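Local coordinates for protein probable N-glycosylase/DNA lyase (Thermotoga maritima, PDB 3N0U) that is a probable N-glycosylase/DNA lyase, an all-helical member of the 8-oxoguanine DNA glycosylase family within the helix-hairpin-helix group, at residues D49-L54 against G114-L119; F130-A135 against K141-F146; H169-E174 against E188-K193. One frame throughout, in Å; residues are numbered along the deposited sequence. Where two conformers were deposited one is given.

Contact 1. Residues D49-L54 against G114-L119; sequences DLFCEL and GKLKNL
The ring of Phe-51 meets Leu-116 at its edge: methyl CD1 of the leucine lies near the ring plane, beside CD2, rather than over a face. That methyl reaches past the ring to the helix backbone, with Leu-116 CD1 3.6 Å from the backbone N of Phe-51 and 4.0 Å from its CB. The phenyl group owes its place to CG standing anti to the backbone N (chi1 -170°), and the ring also touches Ile-106 and Asn-109 of helix 99-109, and Arg-110 and Leu-113.

The other half of the contact is leucine against leucine. Leu-50 and Leu-116 point toward each other from helices 47-59 and 116-121, and CB of Leu-50 sits 3.9 Å from CB of Leu-116. Methyl CD1 of Leu-50 then runs on over the first turn of the opposing helix, 3.7 Å from the backbone N of Lys-117 and 3.8 Å from CG of the same lysine. Only the root of Lys-117 takes part; its chain, bent at chi3, leads the ammonium group away.

No hydrogen bond passes between the two segments. Nearby, however, Glu-47 of helix 47-59 accepts from the backbone N atoms of Leu-116 and Lys-117. The junction therefore joins an apolar leucine-phenylalanine interface to a carboxylate held at the N-terminal end of helix 116-121, where the helix dipole would probably favour its negative charge.

Contact 2. Residues F130-A135 against K141-F146; sequences FLVRNA and KEASHF. With NA (sodium ion), chain D.
Leu-131 and Phe-146 cross at about a right angle, methyl CD1 of the leucine coming to 3.6 Å from ring atom CD2 of Phe-146. The ring is set by a CG anti to the backbone N (chi1 168°), and the methyl approaches it obliquely. One turn earlier on helix 140-148 the side chain is a single methyl: CB of Ala-143 faces CB of Leu-131 at 3.9 Å and also has CG2 of Val-132 at 4.1 Å. Ala-143 thus packs against two successive residues of helix 124-134.

The two helices, whose local axes approach to 9.0 Å at 131° between their directions, are joined by a short turn and form the helix-hairpin-helix expected of this group of proteins. A sodium ion sits at that turn. The carbonyl O of Val-132 binds it at 2.4 Å and that of Ala-135 at 2.3 Å, while Ile-138 adds a third carbonyl and two waters are also bound. Val-132 consequently works in two directions, its side chain packing against Ala-143 and its backbone oxygen holding the ion. On helix 140-148, Lys-141 NZ makes a 2.7 Å salt bridge to Glu-142 OE2, met from above the carboxylate plane.

Contact 3. Residues H169-E174 against E188-K193; sequences HGLIQE and EEILRK
Leu-171 and Ile-190 mark the closest backbone approach, their CA atoms 7.2 Å apart, with an irregular loop on one side and a helix on the other. The loop begins where helix 160-168 ends in a Schellman motif: Gly-170, at positive phi (77°), is the C' residue, with Leu-171 N bonded to Met-166 O and Gly-170 N to Lys-167 O. Leu-171 keeps nearly helical angles, but Ile-172 is extended, and the chain runs on without regular structure to Glu-174. Residues 188-193 are helical throughout.

Ile-190 carries the helix side of the contact, reaching two loop residues with its two branches. Its CG2 lies 4.0 Å from CB of Leu-171, whereas the longer branch ends with CD1 at 3.6 Å from the carbonyl O of Leu-171. The same CD1 meets CG2 of Ile-172 at 4.1 Å, these two isoleucine side chains running obliquely across one another. Ile-172 holds CG1 between its backbone N and carbonyl carbon (chi1 60°), and it is the shorter branch, CG2, that touches Ile-190. No hydrogen bond crosses; apolar side chains pack together, with one carbonyl O against a methyl.

The helix carries its charges elsewhere on its circumference. Arg-192 grips the carboxylate of Glu-189 side-on, NE to OE1 at 3.0 Å and NH2 to OE2 at 2.9 Å, both on the syn side but tilted out of the carboxylate plane. Lys-193 NZ uses the anti lone pair of that same OE2, so one carboxylate draws two cationic side chains together.

Met-166 of helix 160-168 touches Leu-171, Ile-172 and Ile-190 alike, while Val-187 and Val-194 extend the apolar surface along helix 181-198. The loop thereby packs back onto helix 181-198, beside the end of the helix it has just left.

How the contacts relate
The three contacts come one after another along the chain, all in the part of the sequence that belongs to the glycosylase family. Contacts 1 and 2 are neighbours, their centres 12 Å apart: helices 116-121 and 124-134 are consecutive, and Phe-146 of contact 2 reaches back to the backbone of helix 47-59 at Leu-50 and Leu-54. They thus form continuous packing on one side of the sodium-bearing hairpin. Contact 3 sits across the chain's centre from contact 1, about 30 Å between centres, and its nearest atoms are about 5 Å from contact 2 without touching. Arg-128 of helix 124-134 bridges that gap, bonding to both Ser-144 and Glu-188, and so ties the hairpin to helix 181-198.

Contact 1. Residues D49-L54 against G114-L119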
loop_
_atom_site.group_PDB
_atom_site.type_symbol
_atom_site.label_atom_id
_atom_site.label_comp_id
_atom_site.label_asym_id
_atom_site.label_seq_id
_atom_site.Cartn_x
_atom_site.Cartn_y
_atom_site.Cartn_z
ATOM N N ASP A 49 -5.501 -7.274 13.920
ATOM C CA ASP A 49 -4.275 -6.608 13.489
ATOM C C ASP A 49 -4.302 -6.360 11.965
ATOM O O ASP A 49 -3.901 -5.296 11.454
ATOM C CB ASP A 49 -3.048 -7.471 13.803
ATOM C CG ASP A 49 -2.773 -7.626 15.290
ATOM O OD1 ASP A 49 -3.189 -6.751 16.090
ATOM O OD2 ASP A 49 -2.099 -8.635 15.655
ATOM N N LEU A 50 -4.745 -7.360 11.223
ATOM C CA LEU A 50 -4.809 -7.233 9.779
ATOM C C LEU A 50 -5.867 -6.198 9.397
ATOM O O LEU A 50 -5.686 -5.427 8.461
ATOM C CB LEU A 50 -5.138 -8.585 9.141
ATOM C CG LEU A 50 -4.038 -9.641 9.284
ATOM C CD1 LEU A 50 -4.546 -10.965 8.813
ATOM C CD2 LEU A 50 -2.815 -9.245 8.484
ATOM N N PHE A 51 -6.971 -6.171 10.131
ATOM C CA PHE A 51 -8.023 -5.203 9.860
ATOM C C PHE A 51 -7.533 -3.765 10.050
ATOM O O PHE A 51 -7.913 -2.853 9.308
ATOM C CB PHE A 51 -9.244 -5.438 10.759
ATOM C CG PHE A 51 -10.417 -4.612 10.352
ATOM C CD1 PHE A 51 -10.693 -3.405 10.977
ATOM C CD2 PHE A 51 -11.190 -4.997 9.276
ATOM C CE1 PHE A 51 -11.769 -2.637 10.571
ATOM C CE2 PHE A 51 -12.237 -4.224 8.855
ATOM C CZ PHE A 51 -12.526 -3.043 9.498
ATOM N N CYS A 52 -6.691 -3.554 11.044
ATOM C CA CYS A 52 -6.175 -2.211 11.265
ATOM C C CYS A 52 -5.256 -1.796 10.113
ATOM O O CYS A 52 -5.250 -0.629 9.717
ATOM C CB CYS A 52 -5.459 -2.121 12.603
ATOM S SG CYS A 52 -6.588 -2.229 14.006
ATOM N N GLU A 53 -4.516 -2.738 9.555
ATOM C CA GLU A 53 -3.686 -2.443 8.397
ATOM C C GLU A 53 -4.545 -2.183 7.161
ATOM O O GLU A 53 -4.248 -1.314 6.362
ATOM C CB GLU A 53 -2.710 -3.575 8.117
ATOM C CG GLU A 53 -1.576 -3.174 7.169
ATOM C CD GLU A 53 -0.678 -2.110 7.777
ATOM O OE1 GLU A 53 -0.715 -1.894 9.015
ATOM O OE2 GLU A 53 0.025 -1.445 7.011
ATOM N N LEU A 54 -5.614 -2.948 6.989
ATOM C CA LEU A 54 -6.536 -2.672 5.903
ATOM C C LEU A 54 -7.106 -1.255 6.050
ATOM O O LEU A 54 -7.233 -0.523 5.066
ATOM C CB LEU A 54 -7.666 -3.716 5.876
ATOM C CG LEU A 54 -8.631 -3.557 4.720
ATOM C CD1 LEU A 54 -7.936 -3.854 3.378
ATOM C CD2 LEU A 54 -9.821 -4.483 4.936
ATOM N N GLY A 114 -12.487 -12.167 10.148
ATOM C CA GLY A 114 -12.644 -13.607 10.049
ATOM C C GLY A 114 -12.123 -14.177 8.741
ATOM O O GLY A 114 -11.898 -15.398 8.634
ATOM N N LYS A 115 -11.926 -13.305 7.752
ATOM C CA LYS A 115 -11.522 -13.723 6.411
ATOM C C LYS A 115 -10.109 -13.262 6.048
ATOM O O LYS A 115 -9.543 -13.738 5.062
ATOM C CB LYS A 115 -12.489 -13.133 5.373
ATOM C CG LYS A 115 -13.905 -13.673 5.443
ATOM C CD LYS A 115 -14.850 -12.864 4.573
ATOM C CE LYS A 115 -16.107 -13.660 4.248
ATOM N NZ LYS A 115 -16.643 -14.378 5.438
ATOM N N LEU A 116 -9.532 -12.344 6.828
ATOM C CA LEU A 116 -8.283 -11.690 6.412
ATOM C C LEU A 116 -7.042 -12.575 6.506
ATOM O O LEU A 116 -6.172 -12.473 5.657
ATOM C CB LEU A 116 -8.051 -10.380 7.189
ATOM C CG LEU A 116 -9.110 -9.319 6.931
ATOM C CD1 LEU A 116 -8.871 -8.088 7.797
ATOM C CD2 LEU A 116 -9.114 -8.927 5.454
ATOM N N LYS A 117 -6.952 -13.435 7.525
ATOM C CA LYS A 117 -5.776 -14.298 7.662
ATOM C C LYS A 117 -5.658 -15.200 6.437
ATOM O O LYS A 117 -4.580 -15.370 5.870
ATOM C CB LYS A 117 -5.826 -15.146 8.942
ATOM C CG LYS A 117 -5.596 -14.326 10.214
ATOM C CD LYS A 117 -5.537 -15.188 11.466
ATOM C CE LYS A 117 -4.255 -15.993 11.537
ATOM N NZ LYS A 117 -4.208 -16.823 12.775
ATOM N N ASN A 118 -6.778 -15.767 6.008
ATOM C CA ASN A 118 -6.755 -16.617 4.839
ATOM C C ASN A 118 -6.397 -15.807 3.582
ATOM O O ASN A 118 -5.617 -16.263 2.761
ATOM C CB ASN A 118 -8.093 -17.330 4.682
ATOM C CG ASN A 118 -8.079 -18.339 3.556
ATOM O OD1 ASN A 118 -8.126 -17.976 2.387
ATOM N ND2 ASN A 118 -8.009 -19.616 3.904
ATOM N N LEU A 119 -6.928 -14.591 3.453
ATOM C CA LEU A 119 -6.634 -13.767 2.280
ATOM C C LEU A 119 -5.151 -13.480 2.191
ATOM O O LEU A 119 -4.564 -13.514 1.115
ATOM C CB LEU A 119 -7.389 -12.430 2.315
ATOM C CG LEU A 119 -8.832 -12.416 1.845
ATOM C CD1 LEU A 119 -9.477 -11.105 2.258
ATOM C CD2 LEU A 119 -8.916 -12.619 0.347
#

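Contact 2. Residues F130-A135 against K141-F146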
loop_
_atom_site.group_PDB
_atom_site.type_symbol
_atom_site.label_atom_id
_atom_site.label_comp_id
_atom_site.label_asym_id
_atom_site.label_seq_id
_atom_site.Cartn_x
_atom_site.Cartn_y
_atom_site.Cartn_z
ATOM N N PHE A 130 -10.195 -10.087 -4.832
ATOM C CA PHE A 130 -11.239 -10.138 -3.813
ATOM C C PHE A 130 -11.422 -8.811 -3.110
ATOM O O PHE A 130 -12.533 -8.355 -2.919
ATOM C CB PHE A 130 -10.940 -11.211 -2.773
ATOM C CG PHE A 130 -11.931 -11.225 -1.643
ATOM C CD1 PHE A 130 -11.721 -10.452 -0.513
ATOM C CD2 PHE A 130 -13.096 -11.963 -1.741
ATOM C CE1 PHE A 130 -12.647 -10.441 0.518
ATOM C CE2 PHE A 130 -14.030 -11.958 -0.707
ATOM C CZ PHE A 130 -13.806 -11.197 0.415
ATOM N N LEU A 131 -10.319 -8.195 -2.720
ATOM C CA LEU A 131 -10.381 -6.950 -1.985
ATOM C C LEU A 131 -10.887 -5.827 -2.866
ATOM O O LEU A 131 -11.645 -4.984 -2.412
ATOM C CB LEU A 131 -8.999 -6.607 -1.433
ATOM C CG LEU A 131 -8.522 -7.507 -0.304
ATOM C CD1 LEU A 131 -7.039 -7.290 -0.082
ATOM C CD2 LEU A 131 -9.332 -7.281 0.990
ATOM N N VAL A 132 -10.453 -5.783 -4.115
ATOM C CA VAL A 132 -10.973 -4.783 -5.032
ATOM C C VAL A 132 -12.490 -4.870 -5.118
ATOM O O VAL A 132 -13.195 -3.852 -5.066
ATOM C CB VAL A 132 -10.369 -4.933 -6.430
ATOM C CG1 VAL A 132 -11.069 -4.017 -7.412
ATOM C CG2 VAL A 132 -8.886 -4.602 -6.395
ATOM N N ARG A 133 -13.015 -6.077 -5.238
ATOM C CA ARG A 133 -14.454 -6.218 -5.408
ATOM C C ARG A 133 -15.245 -6.008 -4.111
ATOM O O ARG A 133 -16.371 -5.492 -4.145
ATOM C CB ARG A 133 -14.803 -7.588 -5.998
ATOM C CG ARG A 133 -16.305 -7.757 -6.274
ATOM C CD ARG A 133 -16.624 -9.076 -6.926
ATOM N NE ARG A 133 -15.836 -9.264 -8.135
ATOM C CZ ARG A 133 -16.198 -8.855 -9.349
ATOM N NH1 ARG A 133 -17.353 -8.220 -9.530
ATOM N NH2 ARG A 133 -15.400 -9.082 -10.386
ATOM N N ASN A 134 -14.656 -6.391 -2.979
ATOM C CA ASN A 134 -15.422 -6.561 -1.747
ATOM C C ASN A 134 -15.109 -5.603 -0.606
ATOM O O ASN A 134 -15.924 -5.426 0.295
ATOM C CB ASN A 134 -15.278 -8.007 -1.278
ATOM C CG ASN A 134 -15.949 -8.965 -2.217
ATOM O OD1 ASN A 134 -15.294 -9.720 -2.941
ATOM N ND2 ASN A 134 -17.265 -8.935 -2.225
ATOM N N ALA A 135 -13.929 -4.999 -0.630
ATOM C CA ALA A 135 -13.553 -4.084 0.445
ATOM C C ALA A 135 -13.792 -2.650 0.031
ATOM O O ALA A 135 -13.241 -2.201 -0.953
ATOM C CB ALA A 135 -12.090 -4.285 0.819
ATOM N N LYS A 141 -4.807 -0.269 -6.302
ATOM C CA LYS A 141 -3.609 0.242 -5.656
ATOM C C LYS A 141 -3.627 -0.070 -4.170
ATOM O O LYS A 141 -2.631 -0.528 -3.606
ATOM C CB LYS A 141 -3.534 1.758 -5.857
ATOM C CG LYS A 141 -2.375 2.440 -5.189
ATOM C CD LYS A 141 -2.605 3.956 -5.206
ATOM C CE LYS A 141 -3.471 4.401 -4.039
ATOM N NZ LYS A 141 -4.369 5.516 -4.407
ATOM N N GLU A 142 -4.756 0.194 -3.524
ATOM C CA GLU A 142 -4.841 0.025 -2.084
ATOM C C GLU A 142 -4.839 -1.444 -1.672
ATOM O O GLU A 142 -4.341 -1.784 -0.607
ATOM C CB GLU A 142 -6.085 0.740 -1.545
ATOM C CG GLU A 142 -6.138 2.251 -1.822
ATOM C CD GLU A 142 -6.574 2.689 -3.282
ATOM O OE1 GLU A 142 -7.086 1.893 -4.125
ATOM O OE2 GLU A 142 -6.412 3.899 -3.567
ATOM N N ALA A 143 -5.407 -2.312 -2.506
ATOM C CA ALA A 143 -5.369 -3.747 -2.233
ATOM C C ALA A 143 -3.936 -4.256 -2.339
ATOM O O ALA A 143 -3.488 -5.072 -1.515
ATOM C CB ALA A 143 -6.243 -4.495 -3.210
ATOM N N SER A 144 -3.207 -3.794 -3.348
ATOM C CA SER A 144 -1.792 -4.131 -3.467
ATOM C C SER A 144 -1.004 -3.672 -2.258
ATOM O O SER A 144 -0.153 -4.389 -1.752
ATOM C CB SER A 144 -1.205 -3.488 -4.713
ATOM O OG SER A 144 -1.950 -3.875 -5.860
ATOM N N HIS A 145 -1.310 -2.467 -1.812
ATOM C CA HIS A 145 -0.672 -1.855 -0.663
ATOM C C HIS A 145 -0.888 -2.671 0.608
ATOM O O HIS A 145 0.071 -2.966 1.333
ATOM C CB HIS A 145 -1.255 -0.456 -0.505
ATOM C CG HIS A 145 -0.536 0.410 0.470
ATOM N ND1 HIS A 145 -0.985 1.671 0.790
ATOM C CD2 HIS A 145 0.607 0.225 1.173
ATOM C CE1 HIS A 145 -0.160 2.224 1.662
ATOM N NE2 HIS A 145 0.816 1.367 1.911
ATOM N N PHE A 146 -2.146 -3.032 0.870
ATOM C CA PHE A 146 -2.477 -3.855 2.026
ATOM C C PHE A 146 -1.690 -5.173 1.989
ATOM O O PHE A 146 -1.050 -5.565 2.978
ATOM C CB PHE A 146 -3.988 -4.138 2.074
ATOM C CG PHE A 146 -4.387 -5.205 3.070
ATOM C CD1 PHE A 146 -4.328 -4.964 4.421
ATOM C CD2 PHE A 146 -4.802 -6.435 2.632
ATOM C CE1 PHE A 146 -4.683 -5.933 5.322
ATOM C CE2 PHE A 146 -5.147 -7.417 3.532
ATOM C CZ PHE A 146 -5.087 -7.155 4.879
HETATM NA NA NA D . -13.088 -2.352 -3.265
HETATM O O HOH W 1 -15.725 -2.605 -3.357
HETATM O O HOH W 2 -13.319 0.097 -3.810
#

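Contact 3. Residues H169-E174 against E188-K193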
loop_
_atom_site.group_PDB
_atom_site.type_symbol
_atom_site.label_atom_id
_atom_site.label_comp_id
_atom_site.label_asym_id
_atom_site.label_seq_id
_atom_site.Cartn_x
_atom_site.Cartn_y
_atom_site.Cartn_z
ATOM N N HIS A 169 10.315 8.464 -16.974
ATOM C CA HIS A 169 11.412 7.655 -17.491
ATOM C C HIS A 169 10.995 6.787 -18.668
ATOM O O HIS A 169 11.682 5.824 -19.024
ATOM C CB HIS A 169 12.023 6.825 -16.369
ATOM C CG HIS A 169 12.763 7.655 -15.376
ATOM N ND1 HIS A 169 12.181 8.130 -14.219
ATOM C CD2 HIS A 169 14.021 8.148 -15.395
ATOM C CE1 HIS A 169 13.063 8.851 -13.553
ATOM N NE2 HIS A 169 14.184 8.884 -14.247
ATOM N N GLY A 170 9.867 7.149 -19.268
ATOM C CA GLY A 170 9.440 6.570 -20.523
ATOM C C GLY A 170 8.851 5.177 -20.437
ATOM O O GLY A 170 8.668 4.538 -21.464
ATOM N N LEU A 171 8.548 4.701 -19.232
ATOM C CA LEU A 171 8.010 3.354 -19.070
ATOM C C LEU A 171 6.536 3.280 -19.455
ATOM O O LEU A 171 6.049 2.250 -19.915
ATOM C CB LEU A 171 8.195 2.878 -17.630
ATOM C CG LEU A 171 9.648 2.746 -17.195
ATOM C CD1 LEU A 171 9.719 2.361 -15.742
ATOM C CD2 LEU A 171 10.363 1.716 -18.052
ATOM N N ILE A 172 5.824 4.374 -19.241
ATOM C CA ILE A 172 4.440 4.470 -19.674
ATOM C C ILE A 172 4.285 5.817 -20.342
ATOM O O ILE A 172 5.106 6.712 -20.138
ATOM C CB ILE A 172 3.429 4.314 -18.501
ATOM C CG1 ILE A 172 3.641 5.410 -17.456
ATOM C CG2 ILE A 172 3.551 2.931 -17.869
ATOM C CD1 ILE A 172 2.720 5.310 -16.219
ATOM N N GLN A 173 3.252 5.956 -21.162
ATOM C CA GLN A 173 3.072 7.170 -21.946
ATOM C C GLN A 173 2.142 8.150 -21.250
ATOM O O GLN A 173 2.284 9.361 -21.404
ATOM C CB GLN A 173 2.540 6.829 -23.342
ATOM C CG GLN A 173 3.631 6.481 -24.351
ATOM C CD GLN A 173 4.527 5.348 -23.880
ATOM O OE1 GLN A 173 4.090 4.200 -23.767
ATOM N NE2 GLN A 173 5.790 5.667 -23.599
ATOM N N GLU A 174 1.199 7.623 -20.477
ATOM C CA GLU A 174 0.232 8.455 -19.774
ATOM C C GLU A 174 -0.053 7.895 -18.386
ATOM O O GLU A 174 0.034 6.687 -18.166
ATOM C CB GLU A 174 -1.071 8.528 -20.569
ATOM C CG GLU A 174 -1.758 7.179 -20.754
ATOM C CD GLU A 174 -2.924 7.244 -21.727
ATOM O OE1 GLU A 174 -3.948 7.873 -21.386
ATOM O OE2 GLU A 174 -2.813 6.674 -22.835
ATOM N N GLU A 188 1.743 -2.901 -13.912
ATOM C CA GLU A 188 2.470 -3.614 -12.875
ATOM C C GLU A 188 3.564 -4.498 -13.476
ATOM O O GLU A 188 4.667 -4.581 -12.930
ATOM C CB GLU A 188 1.503 -4.444 -12.042
ATOM C CG GLU A 188 2.154 -5.433 -11.078
ATOM C CD GLU A 188 1.106 -6.147 -10.234
ATOM O OE1 GLU A 188 0.329 -6.974 -10.789
ATOM O OE2 GLU A 188 1.033 -5.859 -9.009
ATOM N N GLU A 189 3.280 -5.148 -14.601
ATOM C CA GLU A 189 4.256 -6.046 -15.206
ATOM C C GLU A 189 5.433 -5.248 -15.772
ATOM O O GLU A 189 6.571 -5.705 -15.728
ATOM C CB GLU A 189 3.600 -6.923 -16.282
ATOM C CG GLU A 189 4.574 -7.766 -17.096
ATOM C CD GLU A 189 5.332 -8.808 -16.270
ATOM O OE1 GLU A 189 4.910 -9.135 -15.138
ATOM O OE2 GLU A 189 6.361 -9.315 -16.759
ATOM N N ILE A 190 5.164 -4.063 -16.318
ATOM C CA ILE A 190 6.237 -3.172 -16.745
ATOM C C ILE A 190 7.182 -2.861 -15.577
ATOM O O ILE A 190 8.404 -2.950 -15.695
ATOM C CB ILE A 190 5.667 -1.853 -17.284
ATOM C CG1 ILE A 190 4.923 -2.106 -18.595
ATOM C CG2 ILE A 190 6.760 -0.841 -17.482
ATOM C CD1 ILE A 190 4.271 -0.855 -19.199
ATOM N N LEU A 191 6.612 -2.491 -14.440
ATOM C CA LEU A 191 7.420 -2.168 -13.279
ATOM C C LEU A 191 8.102 -3.406 -12.709
ATOM O O LEU A 191 9.158 -3.284 -12.095
ATOM C CB LEU A 191 6.571 -1.497 -12.194
ATOM C CG LEU A 191 7.351 -0.723 -11.125
ATOM C CD1 LEU A 191 8.142 0.396 -11.733
ATOM C CD2 LEU A 191 6.402 -0.156 -10.070
ATOM N N ARG A 192 7.498 -4.582 -12.886
ATOM C CA ARG A 192 8.103 -5.804 -12.371
ATOM C C ARG A 192 9.406 -6.050 -13.090
ATOM O O ARG A 192 10.380 -6.477 -12.488
ATOM C CB ARG A 192 7.198 -7.028 -12.529
ATOM C CG ARG A 192 7.741 -8.253 -11.795
ATOM C CD ARG A 192 7.150 -9.583 -12.288
ATOM N NE ARG A 192 7.431 -9.830 -13.707
ATOM C CZ ARG A 192 8.623 -10.148 -14.212
ATOM N NH1 ARG A 192 9.686 -10.263 -13.424
ATOM N NH2 ARG A 192 8.755 -10.346 -15.519
ATOM N N LYS A 193 9.421 -5.798 -14.390
ATOM C CA LYS A 193 10.642 -6.017 -15.148
ATOM C C LYS A 193 11.739 -5.053 -14.696
ATOM O O LYS A 193 12.907 -5.413 -14.697
ATOM C CB LYS A 193 10.390 -5.914 -16.653
ATOM C CG LYS A 193 9.523 -7.049 -17.206
ATOM C CD LYS A 193 9.187 -6.809 -18.679
ATOM C CE LYS A 193 8.712 -8.085 -19.379
ATOM N NZ LYS A 193 7.234 -8.247 -19.386
#